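Local coordinates for protein putative sugar isomerase (Parabacteroides distasonis, PDB 3LMZ) that is a putative sugar isomerase with a xylose isomerase-like TIM barrel fold and probably acts on a sugar substrate, at residues 173-181 with 214-222. Sequence-based numbering, arbitrary orientation.
Sequences DPVADLKKY and ALIRMMREV
Two neighbouring outer helices of the TIM barrel pack side by side here, and Val175, Leu178 and Lys179 of one meet Ala214, Leu215, Met218 and Met219 of the other. The helices are nearly parallel, at 7°, with axes 9.5 Å apart. Val175 fits against Ala214, Leu215 and Met218, near the N-terminal end of helix 212-221. Its CG1, anti to the backbone N (chi1 178°), reaches Met218 CB at 3.8 Å, while CG2 lies 4.0 Å from Ala214 CB and also touches the backbone of Leu215. An alanine here would remove both methyls and would probably open a gap between the helices, beside these three residues. Deeper in, Leu178 CD2 lies 3.7 Å from Met218 CG and equally close to Met219 CG; Leu215 CD1 approaches the same methyl. Val222 CG2 packs on Leu178 CG at 4.3 Å. In Met218, a selenomethionine, the bend at chi2 (56°) lays SE 3.8 Å from Lys179 CB, on the outer side. Asp173 caps helix 174-181: Ala176 N bonds its OD1 at 3.1 Å, from above the carboxylate plane. Inward, Leu178 rests on Val185 and Leu215 and Met219 on Met188, both of strand 185-193, and helix 164-169 touches Pro174 and Leu215. Helix 240-256 covers Ile216 on the far side of helix 212-221.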
# COMPACT_ATOMS: atom_id res chain seq x y z
N ASP A 173 4.68 -13.94 20.83
CA ASP A 173 5.56 -13.20 19.92
C ASP A 173 5.72 -14.05 18.64
O ASP A 173 6.33 -15.12 18.66
CB ASP A 173 6.92 -13.02 20.61
CG ASP A 173 7.93 -12.30 19.76
OD1 ASP A 173 7.80 -12.18 18.55
OD2 ASP A 173 8.88 -11.80 20.35
N PRO A 174 5.12 -13.60 17.53
CA PRO A 174 5.18 -14.50 16.35
C PRO A 174 6.59 -14.63 15.76
O PRO A 174 6.90 -15.61 15.10
CB PRO A 174 4.26 -13.81 15.36
CG PRO A 174 4.25 -12.39 15.76
CD PRO A 174 4.39 -12.35 17.25
N VAL A 175 7.43 -13.62 15.97
CA VAL A 175 8.80 -13.68 15.50
C VAL A 175 9.60 -14.70 16.34
O VAL A 175 10.31 -15.50 15.78
CB VAL A 175 9.45 -12.25 15.52
CG1 VAL A 175 10.90 -12.32 15.08
CG2 VAL A 175 8.60 -11.24 14.65
N ALA A 176 9.43 -14.68 17.68
CA ALA A 176 10.11 -15.67 18.53
C ALA A 176 9.54 -17.07 18.30
O ALA A 176 10.28 -18.07 18.32
CB ALA A 176 10.06 -15.29 20.03
N ASP A 177 8.23 -17.16 18.01
CA ASP A 177 7.65 -18.47 17.67
C ASP A 177 8.24 -19.02 16.35
O ASP A 177 8.56 -20.20 16.23
CB ASP A 177 6.13 -18.41 17.64
CG ASP A 177 5.52 -18.34 19.02
OD1 ASP A 177 6.25 -18.48 20.03
OD2 ASP A 177 4.32 -18.09 19.11
N LEU A 178 8.38 -18.14 15.36
CA LEU A 178 9.03 -18.54 14.09
C LEU A 178 10.47 -19.07 14.34
O LEU A 178 10.85 -20.12 13.79
CB LEU A 178 9.01 -17.40 13.05
CG LEU A 178 9.77 -17.70 11.75
CD1 LEU A 178 9.15 -18.89 10.93
CD2 LEU A 178 9.81 -16.40 10.92
N LYS A 179 11.23 -18.37 15.19
CA LYS A 179 12.60 -18.81 15.54
C LYS A 179 12.56 -20.23 16.15
O LYS A 179 13.29 -21.11 15.72
CB LYS A 179 13.30 -17.85 16.49
CG LYS A 179 14.75 -18.22 16.80
CD LYS A 179 15.32 -17.41 17.98
CE LYS A 179 15.72 -16.01 17.58
NZ LYS A 179 16.15 -15.17 18.75
N LYS A 180 11.69 -20.43 17.14
CA LYS A 180 11.59 -21.74 17.80
C LYS A 180 11.17 -22.85 16.85
O LYS A 180 11.74 -23.97 16.85
CB LYS A 180 10.60 -21.68 18.97
CG LYS A 180 11.11 -20.89 20.15
CD LYS A 180 10.16 -20.94 21.33
CE LYS A 180 8.88 -20.16 21.07
NZ LYS A 180 8.05 -20.00 22.30
N TYR A 181 10.15 -22.54 16.06
CA TYR A 181 9.32 -23.58 15.41
C TYR A 181 9.51 -23.71 13.92
O TYR A 181 8.78 -24.45 13.28
CB TYR A 181 7.84 -23.35 15.73
CG TYR A 181 7.51 -23.22 17.21
CD1 TYR A 181 8.13 -24.05 18.15
CD2 TYR A 181 6.55 -22.33 17.68
CE1 TYR A 181 7.84 -23.97 19.53
CE2 TYR A 181 6.28 -22.22 19.06
CZ TYR A 181 6.90 -23.07 19.97
OH TYR A 181 6.62 -23.00 21.32
N ALA A 214 11.01 -7.16 11.93
CA ALA A 214 11.55 -8.27 12.67
C ALA A 214 11.19 -9.62 12.05
O ALA A 214 12.02 -10.55 12.02
CB ALA A 214 11.12 -8.19 14.16
N LEU A 215 9.96 -9.71 11.56
CA LEU A 215 9.46 -10.90 10.91
C LEU A 215 10.30 -11.17 9.64
O LEU A 215 10.78 -12.29 9.41
CB LEU A 215 7.96 -10.74 10.64
CG LEU A 215 7.25 -11.95 10.08
CD1 LEU A 215 7.17 -13.11 11.14
CD2 LEU A 215 5.84 -11.64 9.46
N ILE A 216 10.51 -10.14 8.85
CA ILE A 216 11.29 -10.28 7.62
C ILE A 216 12.74 -10.69 7.91
O ILE A 216 13.27 -11.60 7.27
CB ILE A 216 11.27 -8.97 6.86
CG1 ILE A 216 9.88 -8.79 6.25
CG2 ILE A 216 12.44 -8.86 5.85
CD1 ILE A 216 9.62 -9.55 5.05
N ARG A 217 13.37 -10.08 8.91
CA ARG A 217 14.71 -10.47 9.26
C ARG A 217 14.75 -11.91 9.73
O ARG A 217 15.69 -12.65 9.42
CB ARG A 217 15.29 -9.54 10.34
CG ARG A 217 15.65 -8.17 9.86
CD ARG A 217 16.31 -7.36 10.99
NE ARG A 217 16.07 -5.95 10.73
CZ ARG A 217 15.16 -5.20 11.37
NH1 ARG A 217 14.45 -5.66 12.41
NH2 ARG A 217 15.04 -3.94 11.00
N MSE A 218 13.75 -12.33 10.50
CA MSE A 218 13.72 -13.68 11.02
C MSE A 218 13.51 -14.72 9.93
O MSE A 218 14.07 -15.84 9.97
CB MSE A 218 12.67 -13.85 12.13
CG MSE A 218 12.75 -15.21 12.83
SE MSE A 218 14.46 -15.65 13.59
CE MSE A 218 14.54 -14.31 14.98
N MSE A 219 12.72 -14.37 8.94
CA MSE A 219 12.50 -15.30 7.82
C MSE A 219 13.78 -15.54 7.04
O MSE A 219 14.02 -16.64 6.56
CB MSE A 219 11.35 -14.87 6.90
CG MSE A 219 9.97 -14.94 7.56
SE MSE A 219 8.49 -14.59 6.37
CE MSE A 219 8.78 -12.68 6.25
N ARG A 220 14.56 -14.47 6.91
CA ARG A 220 15.89 -14.60 6.31
C ARG A 220 16.78 -15.47 7.21
O ARG A 220 17.46 -16.37 6.73
CB ARG A 220 16.52 -13.24 6.10
CG ARG A 220 15.88 -12.39 5.06
CD ARG A 220 16.43 -10.98 5.08
NE ARG A 220 15.62 -10.09 4.25
CZ ARG A 220 15.69 -8.78 4.33
NH1 ARG A 220 16.56 -8.24 5.17
NH2 ARG A 220 14.90 -8.03 3.55
N GLU A 221 16.74 -15.24 8.52
CA GLU A 221 17.61 -15.95 9.45
C GLU A 221 17.32 -17.46 9.46
O GLU A 221 18.30 -18.26 9.55
CB GLU A 221 17.52 -15.32 10.85
CG GLU A 221 18.13 -16.14 11.96
CD GLU A 221 17.98 -15.51 13.34
OE1 GLU A 221 17.92 -14.26 13.44
OE2 GLU A 221 17.92 -16.28 14.34
N VAL A 222 16.04 -17.86 9.39
CA VAL A 222 15.70 -19.30 9.42
C VAL A 222 15.50 -19.86 8.03
O VAL A 222 15.18 -21.05 7.89
CB VAL A 222 14.40 -19.55 10.25
CG1 VAL A 222 14.55 -19.03 11.70
CG2 VAL A 222 13.20 -18.97 9.56